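Local coordinates for hypothetical protein (Plasmodium falciparum, PDB 1ZSO) that is of unknown function but belongs to a eukaryotic protein family to which zinc binding is generally assigned, so that it may bind zinc, at residues 36-41 with 69-74; 80-85 with 107-112. All blocks are in the same frame, centred on the assembly; numbering follows the deposited sequence.

Interaction 1 of 2, residues 36-41 with 69-74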
loop_
_atom_site.group_PDB
_atom_site.type_symbol
_atom_site.label_atom_id
_atom_site.label_comp_id
_atom_site.label_asym_id
_atom_site.label_seq_id
_atom_site.Cartn_x
_atom_site.Cartn_y
_atom_site.Cartn_z
ATOM N N PHE B 36 6.551 -3.406 -8.593
ATOM C CA PHE B 36 7.433 -2.440 -9.252
ATOM C C PHE B 36 8.511 -2.054 -8.302
ATOM O O PHE B 36 8.323 -2.096 -7.072
ATOM C CB PHE B 36 6.666 -1.173 -9.634
ATOM C CG PHE B 36 5.714 -1.361 -10.788
ATOM C CD1 PHE B 36 6.185 -1.387 -12.074
ATOM C CD2 PHE B 36 4.356 -1.497 -10.571
ATOM C CE1 PHE B 36 5.309 -1.578 -13.158
ATOM C CE2 PHE B 36 3.482 -1.683 -11.624
ATOM C CZ PHE B 36 3.962 -1.716 -12.924
ATOM N N ASN B 37 9.645 -1.683 -8.880
ATOM C CA ASN B 37 10.518 -0.770 -8.221
ATOM C C ASN B 37 10.208 0.652 -8.700
ATOM O O ASN B 37 10.116 0.931 -9.900
ATOM C CB ASN B 37 11.971 -1.059 -8.516
ATOM C CG ASN B 37 12.454 -2.394 -8.004
ATOM O OD1 ASN B 37 11.911 -3.008 -7.085
ATOM N ND2 ASN B 37 13.557 -2.831 -8.594
ATOM N N ILE B 38 10.069 1.552 -7.734
ATOM C CA ILE B 38 9.777 2.957 -8.006
ATOM C C ILE B 38 10.817 3.936 -7.463
ATOM O O ILE B 38 11.691 3.588 -6.655
ATOM C CB ILE B 38 8.414 3.331 -7.437
ATOM C CG1 ILE B 38 8.462 3.240 -5.908
ATOM C CG2 ILE B 38 7.328 2.394 -8.080
ATOM C CD1 ILE B 38 7.334 3.991 -5.176
ATOM N N ARG B 39 10.687 5.168 -7.931
ATOM C CA ARG B 39 11.504 6.287 -7.477
ATOM C C ARG B 39 10.650 7.550 -7.321
ATOM O O ARG B 39 9.645 7.770 -8.023
ATOM C CB ARG B 39 12.635 6.549 -8.465
ATOM C CG ARG B 39 13.740 7.488 -7.943
ATOM C CD ARG B 39 14.427 8.074 -9.134
ATOM N NE ARG B 39 15.265 9.222 -8.826
ATOM C CZ ARG B 39 16.587 9.155 -8.697
ATOM N NH1 ARG B 39 17.208 7.978 -8.810
ATOM N NH2 ARG B 39 17.286 10.269 -8.426
ATOM N N ASP B 40 11.052 8.364 -6.371
ATOM C CA ASP B 40 10.470 9.675 -6.195
ATOM C C ASP B 40 10.812 10.529 -7.424
ATOM O O ASP B 40 11.967 10.619 -7.844
ATOM C CB ASP B 40 11.024 10.252 -4.902
ATOM C CG ASP B 40 10.424 11.567 -4.524
ATOM O OD1 ASP B 40 9.619 12.135 -5.317
ATOM O OD2 ASP B 40 10.816 12.060 -3.427
ATOM N N SER B 41 9.798 11.114 -8.042
ATOM C CA SER B 41 10.000 11.928 -9.225
ATOM C C SER B 41 10.645 13.256 -8.873
ATOM O O SER B 41 11.168 13.963 -9.767
ATOM C CB SER B 41 8.667 12.172 -9.933
ATOM O OG SER B 41 7.764 12.857 -9.098
ATOM N N PHE B 69 -2.208 2.748 -5.381
ATOM C CA PHE B 69 -0.999 2.848 -4.565
ATOM C C PHE B 69 -0.669 4.294 -4.222
ATOM O O PHE B 69 -0.772 5.184 -5.070
ATOM C CB PHE B 69 0.226 2.232 -5.268
ATOM C CG PHE B 69 1.471 2.235 -4.414
ATOM C CD1 PHE B 69 1.686 1.240 -3.474
ATOM C CD2 PHE B 69 2.403 3.257 -4.507
ATOM C CE1 PHE B 69 2.869 1.252 -2.638
ATOM C CE2 PHE B 69 3.536 3.261 -3.708
ATOM C CZ PHE B 69 3.761 2.244 -2.752
HETATM N N MSE B 70 -0.221 4.487 -2.984
HETATM C CA MSE B 70 0.222 5.788 -2.500
HETATM C C MSE B 70 1.484 5.727 -1.612
HETATM O O MSE B 70 1.748 4.742 -0.924
HETATM C CB MSE B 70 -0.852 6.437 -1.638
HETATM C CG MSE B 70 -1.946 7.168 -2.350
HETATM SE SE MSE B 70 -2.736 8.430 -0.975
HETATM C CE MSE B 70 -3.881 7.185 -0.078
ATOM N N ILE B 71 2.231 6.824 -1.609
ATOM C CA ILE B 71 3.380 6.947 -0.762
ATOM C C ILE B 71 3.575 8.422 -0.429
ATOM O O ILE B 71 3.360 9.289 -1.264
ATOM C CB ILE B 71 4.621 6.258 -1.402
ATOM C CG1 ILE B 71 5.814 6.247 -0.453
ATOM C CG2 ILE B 71 5.050 6.885 -2.737
ATOM C CD1 ILE B 71 6.902 5.324 -0.965
ATOM N N LYS B 72 3.918 8.685 0.824
ATOM C CA LYS B 72 4.330 9.984 1.272
ATOM C C LYS B 72 5.857 9.871 1.448
ATOM O O LYS B 72 6.372 9.310 2.432
ATOM C CB LYS B 72 3.609 10.348 2.567
ATOM C CG LYS B 72 3.987 11.675 3.191
ATOM C CD LYS B 72 3.176 11.872 4.455
ATOM C CE LYS B 72 3.028 13.344 4.838
ATOM N NZ LYS B 72 4.285 13.874 5.460
ATOM N N TRP B 73 6.557 10.345 0.414
ATOM C CA TRP B 73 8.002 10.183 0.269
ATOM C C TRP B 73 8.783 10.773 1.417
ATOM O O TRP B 73 9.790 10.189 1.831
ATOM C CB TRP B 73 8.475 10.826 -1.030
ATOM C CG TRP B 73 8.191 10.024 -2.239
ATOM C CD1 TRP B 73 7.325 10.323 -3.221
ATOM C CD2 TRP B 73 8.813 8.796 -2.614
ATOM N NE1 TRP B 73 7.352 9.367 -4.186
ATOM C CE2 TRP B 73 8.246 8.403 -3.828
ATOM C CE3 TRP B 73 9.781 7.968 -2.012
ATOM C CZ2 TRP B 73 8.647 7.266 -4.491
ATOM C CZ3 TRP B 73 10.143 6.841 -2.640
ATOM C CH2 TRP B 73 9.607 6.502 -3.891
ATOM N N THR B 74 8.326 11.913 1.934
ATOM C CA THR B 74 9.027 12.590 3.027
ATOM C C THR B 74 8.070 13.109 4.127
ATOM O O THR B 74 6.842 13.082 3.990
ATOM C CB THR B 74 9.937 13.785 2.497
ATOM O OG1 THR B 74 9.161 14.957 2.200
ATOM C CG2 THR B 74 10.698 13.400 1.249
#
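Asp-40 and Trp-73 bring the two backbones closest, their CA atoms 6.9 Å apart, and no hydrogen bond joins 36-41 to 69-74; instead, Ile-38 and Asp-40 of strand 34-40 pack against strand 69-71 and, above all, against Trp-73 in the loop that follows it. The indole of Trp-73 lies flat against Asp-40. CB of Asp-40 sits over the centre of the ring face, 3.6 Å from the centroid of the five-membered ring, a CH-pi contact only 17° off the ring normal. With CG anti to the backbone N (chi1 -175°), the carboxylate of Asp-40 runs back over the pyrrole side of the indole, and its plane is within 3° of the ring plane, so the two flat groups are stacked. The acid does not reach the indole N-H: OD1 accepts from the backbone N of Thr-42 and OD2 bonds to the hydroxyl of Ser-43, which fixes its rotation, while NE1 of Trp-73 donates to the carbonyl of Gly-111. The backbone N of Asp-40 lies above the same face, 3.2 Å from CZ2 of Trp-73. Ile-71 CG2 covers the opposite face near its rim, so the indole is sandwiched. Ile-38 crosses the indole at a slant, its CD1 3.6 Å from CZ2 of Trp-73; the same methyl reaches CE2 of Phe-69 at 4.1 Å and CG2 of Ile-71 at 4.4 Å, closing a small apolar cluster. Strand 34-40 is the middle strand of a three-stranded sheet, between 46-52 and 112-117, whereas 69-71 edges the six-stranded sheet beside 80-85. Leu-114 and Ile-112 of strand 112-117 and Ile-50 of strand 46-52 continue the apolar layer between them, and beyond Ile-71 and Lys-72 lies Gln-51 of the second subunit.

Interaction 2 of 2, residues 80-85 with 107-112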
loop_
_atom_site.group_PDB
_atom_site.type_symbol
_atom_site.label_atom_id
_atom_site.label_comp_id
_atom_site.label_asym_id
_atom_site.label_seq_id
_atom_site.Cartn_x
_atom_site.Cartn_y
_atom_site.Cartn_z
ATOM N N SER B 80 2.012 10.854 -3.106
ATOM C CA SER B 80 2.327 10.443 -4.460
ATOM C C SER B 80 1.570 9.155 -4.743
ATOM O O SER B 80 1.386 8.351 -3.857
ATOM C CB SER B 80 3.822 10.282 -4.603
ATOM O OG SER B 80 4.486 11.495 -4.290
ATOM N N THR B 81 1.080 9.003 -5.964
ATOM C CA THR B 81 0.074 7.998 -6.277
ATOM C C THR B 81 0.347 7.257 -7.608
ATOM O O THR B 81 0.975 7.793 -8.523
ATOM C CB THR B 81 -1.308 8.656 -6.416
ATOM O OG1 THR B 81 -1.271 9.600 -7.494
ATOM C CG2 THR B 81 -1.687 9.381 -5.157
ATOM N N ILE B 82 -0.123 6.015 -7.661
ATOM C CA ILE B 82 -0.288 5.263 -8.916
ATOM C C ILE B 82 -1.732 4.796 -9.057
ATOM O O ILE B 82 -2.334 4.302 -8.120
ATOM C CB ILE B 82 0.541 3.982 -8.952
ATOM C CG1 ILE B 82 1.994 4.268 -8.631
ATOM C CG2 ILE B 82 0.402 3.352 -10.335
ATOM C CD1 ILE B 82 2.787 3.034 -8.311
ATOM N N ASN B 83 -2.278 4.968 -10.229
ATOM C CA ASN B 83 -3.579 4.391 -10.599
ATOM C C ASN B 83 -3.411 3.619 -11.904
ATOM O O ASN B 83 -2.896 4.184 -12.880
ATOM C CB ASN B 83 -4.625 5.470 -10.846
ATOM C CG ASN B 83 -5.518 5.727 -9.653
ATOM O OD1 ASN B 83 -6.095 4.809 -9.066
ATOM N ND2 ASN B 83 -5.685 6.995 -9.328
ATOM N N PHE B 84 -3.834 2.352 -11.896
ATOM C CA PHE B 84 -4.089 1.581 -13.101
ATOM C C PHE B 84 -5.182 2.261 -13.902
ATOM O O PHE B 84 -6.191 2.716 -13.345
ATOM C CB PHE B 84 -4.548 0.144 -12.726
ATOM C CG PHE B 84 -4.963 -0.707 -13.917
ATOM C CD1 PHE B 84 -4.055 -1.479 -14.569
ATOM C CD2 PHE B 84 -6.275 -0.738 -14.344
ATOM C CE1 PHE B 84 -4.424 -2.237 -15.636
ATOM C CE2 PHE B 84 -6.653 -1.471 -15.405
ATOM C CZ PHE B 84 -5.740 -2.233 -16.069
ATOM N N VAL B 85 -4.978 2.333 -15.215
ATOM C CA VAL B 85 -5.890 2.983 -16.095
ATOM C C VAL B 85 -6.626 1.909 -16.868
ATOM O O VAL B 85 -6.007 1.118 -17.581
ATOM C CB VAL B 85 -5.160 3.915 -17.095
ATOM C CG1 VAL B 85 -6.165 4.506 -18.085
ATOM C CG2 VAL B 85 -4.431 5.029 -16.393
ATOM N N PHE B 107 -0.558 3.171 -16.537
ATOM C CA PHE B 107 -0.718 3.747 -15.193
ATOM C C PHE B 107 -0.524 5.257 -15.173
ATOM O O PHE B 107 0.420 5.773 -15.767
ATOM C CB PHE B 107 0.285 3.142 -14.229
ATOM C CG PHE B 107 0.292 1.640 -14.226
ATOM C CD1 PHE B 107 1.009 0.936 -15.183
ATOM C CD2 PHE B 107 -0.412 0.931 -13.276
ATOM C CE1 PHE B 107 0.991 -0.423 -15.207
ATOM C CE2 PHE B 107 -0.430 -0.447 -13.313
ATOM C CZ PHE B 107 0.281 -1.115 -14.263
ATOM N N GLU B 108 -1.413 5.964 -14.469
ATOM C CA GLU B 108 -1.167 7.350 -14.082
ATOM C C GLU B 108 -0.376 7.388 -12.809
ATOM O O GLU B 108 -0.804 6.898 -11.775
ATOM C CB GLU B 108 -2.455 8.123 -13.811
ATOM C CG GLU B 108 -3.210 8.490 -15.047
ATOM C CD GLU B 108 -4.529 9.196 -14.723
ATOM O OE1 GLU B 108 -4.696 9.663 -13.560
ATOM O OE2 GLU B 108 -5.383 9.276 -15.641
ATOM N N CYS B 109 0.748 8.066 -12.892
ATOM C CA CYS B 109 1.641 8.243 -11.797
ATOM C C CYS B 109 1.809 9.720 -11.486
ATOM O O CYS B 109 2.126 10.481 -12.356
ATOM C CB CYS B 109 2.969 7.634 -12.201
ATOM S SG CYS B 109 2.801 5.930 -12.740
ATOM N N ARG B 110 1.585 10.110 -10.235
ATOM C CA ARG B 110 1.776 11.484 -9.793
ATOM C C ARG B 110 2.779 11.491 -8.629
ATOM O O ARG B 110 2.483 11.038 -7.532
ATOM C CB ARG B 110 0.470 12.071 -9.304
ATOM C CG ARG B 110 -0.483 12.634 -10.395
ATOM C CD ARG B 110 -1.580 13.553 -9.745
ATOM N NE ARG B 110 -2.527 14.154 -10.717
ATOM C CZ ARG B 110 -3.452 13.468 -11.408
ATOM N NH1 ARG B 110 -3.584 12.149 -11.265
ATOM N NH2 ARG B 110 -4.248 14.101 -12.256
ATOM N N GLY B 111 3.971 11.981 -8.885
ATOM C CA GLY B 111 5.008 12.014 -7.891
ATOM C C GLY B 111 5.832 10.741 -7.835
ATOM O O GLY B 111 6.696 10.573 -6.959
ATOM N N ILE B 112 5.624 9.868 -8.792
ATOM C CA ILE B 112 6.263 8.547 -8.753
ATOM C C ILE B 112 6.690 8.176 -10.184
ATOM O O ILE B 112 5.927 8.416 -11.112
ATOM C CB ILE B 112 5.300 7.460 -8.255
ATOM C CG1 ILE B 112 5.118 7.516 -6.751
ATOM C CG2 ILE B 112 5.801 6.055 -8.621
ATOM C CD1 ILE B 112 3.896 6.753 -6.299
HETATM O O HOH W 1 6.995 13.088 -5.390
HETATM O O HOH W 2 -1.907 8.724 -9.972
HETATM O O HOH W 3 -4.460 9.175 -10.683
#
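Strands 80-85 and 107-110 are antiparallel neighbours inside the six-stranded sheet, their axes 4.6 Å apart and their directions at 167°. Two hydrogen-bonded pairs, Thr-81 with Arg-110 and Asn-83 with Glu-108, hold them together through four backbone bonds; the shortest runs from Glu-108 N to Asn-83 O at 2.8 Å. Between and beyond these lie the non-hydrogen-bonded pairs Ile-82 with Cys-109 and Phe-84 with Phe-107, whose side chains share one face of the sheet. There the edge of the Phe-84 ring is turned to the face of Phe-107 in an offset edge-to-face pair, planes at 77° and CD1 of Phe-84 4.0 Å from CE2 of Phe-107. The first torsion of Phe-107 (chi1 -52°) sets its ring beside its own backbone N, where CD2 also meets CG2 of Ile-82 at 3.9 Å. From the other branch of Ile-82, CG1 touches CD1 of Ile-112, the two chains crossing at about a right angle. This apolar face packs on Phe-36, Trp-34 and Phe-52. The other face, with Thr-81, Asn-83, Glu-108 and Arg-110, is more polar, with ordered waters, although Met-70 and Met-9 pack against it. One water joins OG1 of Thr-81 to the carbonyl O of Glu-108; another accepts from ND2 of Asn-83 and donates to OE1 of Glu-108, while ND2 also donates to the carbonyl of Thr-66. Within 107-112, NH1 of Arg-110 forms a long salt bridge, 3.6 Å, with OE1 of Glu-108, two residues back on the same face. At the turn a third water links OG of Ser-80 with the carbonyl O of Gly-111. The chemistry is thus two-sided: aromatic and aliphatic groups are buried on one face, while on the other bridging waters supplement the backbone bonds.

The centres of the two interactions lie 9 Å apart, on the same side of the chain's centre, and the contacts touch. Along the chain they come in series: 36-41 and 69-74 are both passed before 80-85 and 107-112. Their common element is the six-stranded sheet, where strands 69-71 and 80-85 are neighbours, probably hydrogen-bonded from Ile-71 O to Ser-80 N and from Phe-69 O to Ile-82 N, each at 2.8 Å. Interaction 2 is made within that sheet; interaction 1 fastens its edge to the three-stranded sheet containing 34-40. At Gly-111 the chain passes from strand 102-110 of the large sheet into 112-117 of the small one, and Trp-73 NE1, hydrogen-bonded to Gly-111 O, ties interaction 1 to this crossing point.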